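Local coordinates for protein glucose-6-phosphate dehydrogenase (Trypanosoma cruzi, PDB 5AQ1) that oxidises glucose 6-phosphate with NADP+ as hydride acceptor, the NADPH-yielding entry reaction of the pentose phosphate pathway, at residues Val243-Lys248 and Phe361-Gly366; Leu374-Gln379 and Leu396-Gln401. All coordinates share one frame; numbering follows the deposited sequence.

Interaction 1 (Val243-Lys248 and Phe361-Gly366); sequences VQITFK and FIIRAG
Thr-246 OG1 accepts the N-H of Arg-364 NE at 2.8 Å, a nearly straight bond (170°) with the hydroxyl oxygen at the edge of the guanidinium and in its plane. Arg-364 can reach it because its chi1 of 55° sets CG between backbone N and carbonyl carbon, and the chain then runs extended to NE, beside the threonine. The amide of Gln-244 lies over one guanidinium face, OE1 offset toward the rim, the two planes turned 20° apart; over the opposite face comes Lys-248 CE. Lys-248 NZ, 4.2 Å from Arg-364 NH2, is paired with Glu-371, which probably eases the like charges. On the other side of the sheet, Ile-245 CD1 meets Ile-363 CD1 at 3.7 Å, flanked by Val-243 against the Phe-361 ring and Phe-247 against Ala-365 CB; helix 264-282 covers this side through Leu-274, Leu-278 and Val-269. Five backbone bonds join the strands, from Ile-362 N to Val-243 O at one end to Gly-366 N to Phe-247 O at the other. This is a parallel pair inside the mixed sheet of the C-terminal domain, and near its C-terminal end the Phe-247 side chain comes within about 4 Å of the bound glucose 6-phosphate.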
ATOM      1  N   VAL B 243       8.550  -6.525  15.937  1.00 27.22           N
ATOM      2  CA  VAL B 243       7.962  -5.851  17.098  1.00 26.07           C
ATOM      3  C   VAL B 243       8.500  -6.479  18.383  1.00 25.59           C
ATOM      4  O   VAL B 243       8.417  -7.695  18.561  1.00 25.19           O
ATOM      5  CB  VAL B 243       6.424  -5.949  17.091  1.00 26.06           C
ATOM      6  CG1 VAL B 243       5.833  -5.347  18.359  1.00 26.90           C
ATOM      7  CG2 VAL B 243       5.853  -5.260  15.861  1.00 26.22           C
ATOM      8  N   GLN B 244       9.054  -5.650  19.265  1.00 25.75           N
ATOM      9  CA  GLN B 244       9.603  -6.120  20.535  1.00 26.02           C
ATOM     10  C   GLN B 244       8.870  -5.474  21.706  1.00 25.62           C
ATOM     11  O   GLN B 244       8.693  -4.256  21.738  1.00 26.03           O
ATOM     12  CB  GLN B 244      11.097  -5.814  20.628  1.00 26.36           C
ATOM     13  CG  GLN B 244      11.811  -6.590  21.728  1.00 27.07           C
ATOM     14  CD  GLN B 244      13.245  -6.149  21.936  1.00 27.41           C
ATOM     15  OE1 GLN B 244      14.173  -6.938  21.785  1.00 28.89           O
ATOM     16  NE2 GLN B 244      13.430  -4.887  22.289  1.00 27.76           N
ATOM     17  N   ILE B 245       8.444  -6.301  22.658  1.00 25.77           N
ATOM     18  CA  ILE B 245       7.808  -5.835  23.888  1.00 26.11           C
ATOM     19  C   ILE B 245       8.682  -6.284  25.055  1.00 25.79           C
ATOM     20  O   ILE B 245       8.937  -7.481  25.222  1.00 25.02           O
ATOM     21  CB  ILE B 245       6.379  -6.399  24.036  1.00 26.65           C
ATOM     22  CG1 ILE B 245       5.515  -5.975  22.841  1.00 27.13           C
ATOM     23  CG2 ILE B 245       5.743  -5.904  25.326  1.00 27.72           C
ATOM     24  CD1 ILE B 245       4.196  -6.711  22.730  1.00 27.67           C
ATOM     25  N   THR B 246       9.132  -5.322  25.858  1.00 25.84           N
ATOM     26  CA  THR B 246      10.168  -5.566  26.864  1.00 27.03           C
ATOM     27  C   THR B 246       9.752  -5.157  28.276  1.00 27.86           C
ATOM     28  O   THR B 246       9.244  -4.061  28.493  1.00 27.29           O
ATOM     29  CB  THR B 246      11.452  -4.807  26.500  1.00 27.36           C
ATOM     30  OG1 THR B 246      11.901  -5.240  25.211  1.00 26.85           O
ATOM     31  CG2 THR B 246      12.547  -5.044  27.533  1.00 28.35           C
ATOM     32  N   PHE B 247       9.999  -6.055  29.228  1.00 29.05           N
ATOM     33  CA  PHE B 247       9.771  -5.809  30.647  1.00 29.65           C
ATOM     34  C   PHE B 247      11.060  -6.135  31.391  1.00 30.92           C
ATOM     35  O   PHE B 247      11.584  -7.240  31.273  1.00 31.20           O
ATOM     36  CB  PHE B 247       8.610  -6.678  31.146  1.00 29.31           C
ATOM     37  CG  PHE B 247       8.475  -6.736  32.643  1.00 30.38           C
ATOM     38  CD1 PHE B 247       9.170  -7.690  33.380  1.00 32.17           C
ATOM     39  CD2 PHE B 247       7.633  -5.862  33.318  1.00 30.34           C
ATOM     40  CE1 PHE B 247       9.041  -7.760  34.759  1.00 32.55           C
ATOM     41  CE2 PHE B 247       7.504  -5.927  34.702  1.00 31.06           C
ATOM     42  CZ  PHE B 247       8.204  -6.878  35.420  1.00 31.99           C
ATOM     43  N   LYS B 248      11.574  -5.166  32.142  1.00 31.94           N
ATOM     44  CA  LYS B 248      12.749  -5.378  32.987  1.00 33.50           C
ATOM     45  C   LYS B 248      12.518  -4.800  34.375  1.00 34.02           C
ATOM     46  O   LYS B 248      11.850  -3.778  34.524  1.00 33.49           O
ATOM     47  CB  LYS B 248      13.977  -4.706  32.393  1.00 34.85           C
ATOM     48  CG  LYS B 248      14.330  -5.110  30.975  1.00 35.09           C
ATOM     49  CD  LYS B 248      15.672  -4.498  30.618  1.00 37.17           C
ATOM     50  CE  LYS B 248      15.994  -4.603  29.141  1.00 38.04           C
ATOM     51  NZ  LYS B 248      17.212  -3.797  28.848  1.00 40.65           N
ATOM     52  N   PHE B 361       7.193 -11.389  16.611  1.00 24.80           N
ATOM     53  CA  PHE B 361       6.913 -10.640  17.830  1.00 24.40           C
ATOM     54  C   PHE B 361       7.775 -11.171  18.958  1.00 25.10           C
ATOM     55  O   PHE B 361       7.624 -12.321  19.365  1.00 24.94           O
ATOM     56  CB  PHE B 361       5.435 -10.741  18.190  1.00 23.77           C
ATOM     57  CG  PHE B 361       4.566  -9.867  17.350  1.00 23.71           C
ATOM     58  CD1 PHE B 361       4.104 -10.306  16.117  1.00 23.51           C
ATOM     59  CD2 PHE B 361       4.228  -8.596  17.775  1.00 23.97           C
ATOM     60  CE1 PHE B 361       3.306  -9.495  15.334  1.00 22.80           C
ATOM     61  CE2 PHE B 361       3.430  -7.780  16.995  1.00 23.66           C
ATOM     62  CZ  PHE B 361       2.968  -8.230  15.774  1.00 22.78           C
ATOM     63  N   ILE B 362       8.681 -10.327  19.449  1.00 25.95           N
ATOM     64  CA  ILE B 362       9.577 -10.687  20.538  1.00 28.12           C
ATOM     65  C   ILE B 362       9.002 -10.171  21.849  1.00 27.68           C
ATOM     66  O   ILE B 362       8.888  -8.963  22.048  1.00 27.63           O
ATOM     67  CB  ILE B 362      10.982 -10.072  20.361  1.00 30.47           C
ATOM     68  CG1 ILE B 362      11.508 -10.265  18.936  1.00 31.19           C
ATOM     69  CG2 ILE B 362      11.955 -10.666  21.373  1.00 32.71           C
ATOM     70  CD1 ILE B 362      11.585 -11.707  18.493  1.00 32.21           C
ATOM     71  N   ILE B 363       8.629 -11.086  22.734  1.00 28.02           N
ATOM     72  CA  ILE B 363       8.174 -10.722  24.072  1.00 28.98           C
ATOM     73  C   ILE B 363       9.283 -11.089  25.041  1.00 30.17           C
ATOM     74  O   ILE B 363       9.697 -12.249  25.089  1.00 30.71           O
ATOM     75  CB  ILE B 363       6.910 -11.500  24.501  1.00 29.71           C
ATOM     76  CG1 ILE B 363       5.850 -11.519  23.390  1.00 30.56           C
ATOM     77  CG2 ILE B 363       6.347 -10.916  25.795  1.00 29.88           C
ATOM     78  CD1 ILE B 363       5.094 -10.223  23.219  1.00 30.92           C
ATOM     79  N   ARG B 364       9.779 -10.119  25.801  1.00 29.98           N
ATOM     80  CA  ARG B 364      10.764 -10.432  26.831  1.00 31.81           C
ATOM     81  C   ARG B 364      10.436  -9.788  28.173  1.00 31.20           C
ATOM     82  O   ARG B 364       9.919  -8.672  28.245  1.00 31.54           O
ATOM     83  CB  ARG B 364      12.183 -10.083  26.371  1.00 33.07           C
ATOM     84  CG  ARG B 364      12.374  -8.651  25.922  1.00 33.55           C
ATOM     85  CD  ARG B 364      13.792  -8.444  25.431  1.00 34.87           C
ATOM     86  NE  ARG B 364      14.100  -7.024  25.327  1.00 36.22           N
ATOM     87  CZ  ARG B 364      15.320  -6.498  25.417  1.00 36.71           C
ATOM     88  NH1 ARG B 364      16.389  -7.267  25.613  1.00 37.18           N
ATOM     89  NH2 ARG B 364      15.468  -5.183  25.317  1.00 36.97           N
ATOM     90  N   ALA B 365      10.736 -10.526  29.236  1.00 29.76           N
ATOM     91  CA  ALA B 365      10.404 -10.120  30.589  1.00 29.40           C
ATOM     92  C   ALA B 365      11.380 -10.774  31.551  1.00 29.90           C
ATOM     93  O   ALA B 365      11.609 -11.982  31.486  1.00 29.18           O
ATOM     94  CB  ALA B 365       8.977 -10.529  30.924  1.00 28.62           C
ATOM     95  N   GLY B 366      11.964  -9.975  32.434  1.00 30.44           N
ATOM     96  CA  GLY B 366      12.895 -10.501  33.419  1.00 32.10           C
ATOM     97  C   GLY B 366      12.982  -9.662  34.676  1.00 33.01           C
ATOM     98  O   GLY B 366      12.803  -8.445  34.635  1.00 33.06           O
TER

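Interaction 2 (Leu374-Gln379 and Leu396-Gln401); sequences LDIRIQ and LVIRAQ
A classic beta bulge closes this antiparallel pair beside the glucose 6-phosphate site: Ala-400 and Gln-401 both face Leu-374. Leu-374 O takes the N-H of Ala-400 at 2.9 Å and a weak one from Gln-401 N, while Leu-374 N donates to Gln-401 O. The extra residue shifts the register by one, and Ala-400 CB meets Leu-374 CD2 at 3.7 Å. Gln-401 has CG against Leu-374 CB, and its amide is fixed from both ends, OE1 by Lys-215 and NE2 by the phosphate oxygen O1P of the bound sugar. Beyond the bulge the ladder is regular, Ile-376 and Ile-398 exchanging both backbone bonds, as do Ile-378 and Leu-396. Ile-376 CB stands 4.1 Å from Ile-398 CB, and Ile-376 also packs on Ile-277 and Leu-281 of helix 264-282. The other side carries the charged groups: Arg-377 NE forms a salt bridge with Asp-375 OD2 at 3.0 Å, reaching the oxygen from above the carboxylate plane through a bent bond (131°). Its NH1 is paired with Glu-395. Val-397 runs alongside Arg-377, with CG2 3.7 Å from Arg-377 NH1 and CG1 over the centre of one guanidinium face.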
ATOM      1  N   LEU B 374       9.828  -0.659  30.849  1.00 35.80           N
ATOM      2  CA  LEU B 374       8.722  -1.195  30.072  1.00 35.82           C
ATOM      3  C   LEU B 374       8.653  -0.385  28.790  1.00 35.82           C
ATOM      4  O   LEU B 374       8.281   0.792  28.821  1.00 35.92           O
ATOM      5  CB  LEU B 374       7.398  -1.095  30.833  1.00 35.15           C
ATOM      6  CG  LEU B 374       6.150  -1.599  30.096  1.00 34.01           C
ATOM      7  CD1 LEU B 374       6.224  -3.099  29.860  1.00 33.28           C
ATOM      8  CD2 LEU B 374       4.899  -1.244  30.879  1.00 34.78           C
ATOM      9  N   ASP B 375       9.030  -0.994  27.669  1.00 35.84           N
ATOM     10  CA  ASP B 375       8.912  -0.304  26.386  1.00 36.32           C
ATOM     11  C   ASP B 375       8.442  -1.198  25.253  1.00 34.05           C
ATOM     12  O   ASP B 375       8.520  -2.430  25.317  1.00 33.27           O
ATOM     13  CB  ASP B 375      10.203   0.472  26.026  1.00 38.80           C
ATOM     14  CG  ASP B 375      11.356  -0.421  25.553  1.00 41.22           C
ATOM     15  OD1 ASP B 375      11.209  -1.659  25.474  1.00 43.72           O
ATOM     16  OD2 ASP B 375      12.432   0.141  25.248  1.00 41.49           O
ATOM     17  N   ILE B 376       7.928  -0.536  24.224  1.00 32.60           N
ATOM     18  CA  ILE B 376       7.437  -1.175  23.019  1.00 31.77           C
ATOM     19  C   ILE B 376       8.276  -0.624  21.878  1.00 31.15           C
ATOM     20  O   ILE B 376       8.441   0.591  21.763  1.00 30.18           O
ATOM     21  CB  ILE B 376       5.951  -0.830  22.787  1.00 31.05           C
ATOM     22  CG1 ILE B 376       5.097  -1.312  23.964  1.00 30.13           C
ATOM     23  CG2 ILE B 376       5.441  -1.438  21.487  1.00 30.60           C
ATOM     24  CD1 ILE B 376       3.780  -0.584  24.093  1.00 29.81           C
ATOM     25  N   ARG B 377       8.814  -1.510  21.048  1.00 31.18           N
ATOM     26  CA  ARG B 377       9.619  -1.090  19.905  1.00 32.02           C
ATOM     27  C   ARG B 377       9.068  -1.668  18.605  1.00 31.11           C
ATOM     28  O   ARG B 377       9.104  -2.878  18.393  1.00 30.31           O
ATOM     29  CB  ARG B 377      11.078  -1.493  20.109  1.00 32.93           C
ATOM     30  CG  ARG B 377      11.789  -0.643  21.148  1.00 34.33           C
ATOM     31  CD  ARG B 377      13.061  -1.300  21.645  1.00 35.12           C
ATOM     32  NE  ARG B 377      13.724  -0.490  22.671  1.00 36.62           N
ATOM     33  CZ  ARG B 377      14.475   0.584  22.433  1.00 36.50           C
ATOM     34  NH1 ARG B 377      14.683   1.015  21.194  1.00 38.07           N
ATOM     35  NH2 ARG B 377      15.029   1.235  23.445  1.00 36.60           N
ATOM     36  N   ILE B 378       8.550  -0.788  17.750  1.00 30.88           N
ATOM     37  CA  ILE B 378       8.088  -1.160  16.419  1.00 30.81           C
ATOM     38  C   ILE B 378       9.221  -0.867  15.439  1.00 30.86           C
ATOM     39  O   ILE B 378       9.398   0.275  15.002  1.00 30.71           O
ATOM     40  CB  ILE B 378       6.838  -0.356  15.990  1.00 31.35           C
ATOM     41  CG1 ILE B 378       5.774  -0.339  17.095  1.00 31.32           C
ATOM     42  CG2 ILE B 378       6.258  -0.915  14.693  1.00 30.88           C
ATOM     43  CD1 ILE B 378       5.185  -1.695  17.413  1.00 31.49           C
ATOM     44  N   GLN B 379       9.990  -1.897  15.099  1.00 30.57           N
ATOM     45  CA  GLN B 379      11.132  -1.743  14.201  1.00 31.11           C
ATOM     46  C   GLN B 379      10.719  -1.964  12.747  1.00 30.18           C
ATOM     47  O   GLN B 379      10.332  -3.067  12.362  1.00 29.42           O
ATOM     48  CB  GLN B 379      12.242  -2.715  14.595  1.00 32.21           C
ATOM     49  CG  GLN B 379      13.518  -2.570  13.788  1.00 32.99           C
ATOM     50  CD  GLN B 379      14.681  -3.313  14.413  1.00 33.98           C
ATOM     51  OE1 GLN B 379      15.013  -4.424  14.004  1.00 35.11           O
ATOM     52  NE2 GLN B 379      15.301  -2.709  15.417  1.00 34.46           N
ATOM     53  N   LEU B 396       9.756   3.006  15.992  1.00 33.25           N
ATOM     54  CA  LEU B 396       8.880   3.727  16.899  1.00 32.39           C
ATOM     55  C   LEU B 396       9.048   3.112  18.282  1.00 32.27           C
ATOM     56  O   LEU B 396       8.894   1.902  18.451  1.00 31.34           O
ATOM     57  CB  LEU B 396       7.420   3.636  16.457  1.00 32.29           C
ATOM     58  CG  LEU B 396       6.399   4.390  17.320  1.00 31.79           C
ATOM     59  CD1 LEU B 396       6.669   5.888  17.323  1.00 32.29           C
ATOM     60  CD2 LEU B 396       4.993   4.091  16.828  1.00 31.46           C
ATOM     61  N   VAL B 397       9.378   3.948  19.257  1.00 32.24           N
ATOM     62  CA  VAL B 397       9.586   3.496  20.622  1.00 32.79           C
ATOM     63  C   VAL B 397       8.551   4.135  21.536  1.00 32.51           C
ATOM     64  O   VAL B 397       8.474   5.360  21.624  1.00 34.08           O
ATOM     65  CB  VAL B 397      10.996   3.865  21.114  1.00 34.18           C
ATOM     66  CG1 VAL B 397      11.237   3.320  22.514  1.00 33.79           C
ATOM     67  CG2 VAL B 397      12.039   3.338  20.137  1.00 34.41           C
ATOM     68  N   ILE B 398       7.743   3.302  22.187  1.00 31.32           N
ATOM     69  CA  ILE B 398       6.836   3.757  23.233  1.00 31.39           C
ATOM     70  C   ILE B 398       7.373   3.242  24.564  1.00 31.78           C
ATOM     71  O   ILE B 398       7.421   2.030  24.782  1.00 32.48           O
ATOM     72  CB  ILE B 398       5.405   3.231  23.018  1.00 31.05           C
ATOM     73  CG1 ILE B 398       4.828   3.774  21.708  1.00 30.52           C
ATOM     74  CG2 ILE B 398       4.504   3.617  24.187  1.00 30.60           C
ATOM     75  CD1 ILE B 398       3.716   2.921  21.140  1.00 29.92           C
ATOM     76  N   ARG B 399       7.800   4.156  25.431  1.00 32.17           N
ATOM     77  CA  ARG B 399       8.306   3.797  26.758  1.00 33.21           C
ATOM     78  C   ARG B 399       7.274   4.177  27.815  1.00 32.27           C
ATOM     79  O   ARG B 399       6.997   5.354  28.019  1.00 31.87           O
ATOM     80  CB  ARG B 399       9.639   4.502  27.046  1.00 33.97           C
ATOM     81  CG  ARG B 399      10.309   4.023  28.323  1.00 34.82           C
ATOM     82  CD  ARG B 399      11.684   4.631  28.531  1.00 36.10           C
ATOM     83  NE  ARG B 399      11.618   6.077  28.735  1.00 37.72           N
ATOM     84  CZ  ARG B 399      12.310   6.990  28.051  1.00 38.43           C
ATOM     85  NH1 ARG B 399      13.164   6.641  27.093  1.00 38.25           N
ATOM     86  NH2 ARG B 399      12.155   8.280  28.338  1.00 39.32           N
ATOM     87  N   ALA B 400       6.701   3.176  28.473  1.00 31.87           N
ATOM     88  CA  ALA B 400       5.670   3.412  29.479  1.00 32.36           C
ATOM     89  C   ALA B 400       6.275   3.782  30.826  1.00 32.89           C
ATOM     90  O   ALA B 400       5.672   4.535  31.589  1.00 31.78           O
ATOM     91  CB  ALA B 400       4.778   2.189  29.617  1.00 31.91           C
ATOM     92  N   GLN B 401       7.456   3.236  31.118  1.00 34.62           N
ATOM     93  CA  GLN B 401       8.198   3.587  32.332  1.00 37.25           C
ATOM     94  C   GLN B 401       9.660   3.134  32.232  1.00 37.46           C
ATOM     95  O   GLN B 401       9.948   2.147  31.559  1.00 36.46           O
ATOM     96  CB  GLN B 401       7.543   2.946  33.564  1.00 38.89           C
ATOM     97  CG  GLN B 401       7.758   1.439  33.672  1.00 39.98           C
ATOM     98  CD  GLN B 401       6.659   0.719  34.431  1.00 41.16           C
ATOM     99  OE1 GLN B 401       5.625   1.304  34.768  1.00 40.97           O
ATOM    100  NE2 GLN B 401       6.876  -0.565  34.696  1.00 41.62           N
TER

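Overall arrangement
Interactions 1 and 2 lie side by side in the mixed sheet of the C-terminal domain, their centres about 10 Å apart. The strand order is 361-366, 240-248, 373-380, 395-401, so interaction 1 is parallel, interaction 2 antiparallel, and the two inner strands join them. Gln-244 O to Arg-377 N, at 2.8 Å, and Thr-246 N to Asp-375 O are probable hydrogen bonds across that seam, and Val-243 CG1 packs on Ile-378 CD1. Along the chain interaction 1 is completed first; strand 373-380 then follows 361-366. Helix 264-282 packs on both contacts and also carries Asp-268 and His-273 of the sugar-phosphate pocket, so both contacts back that site.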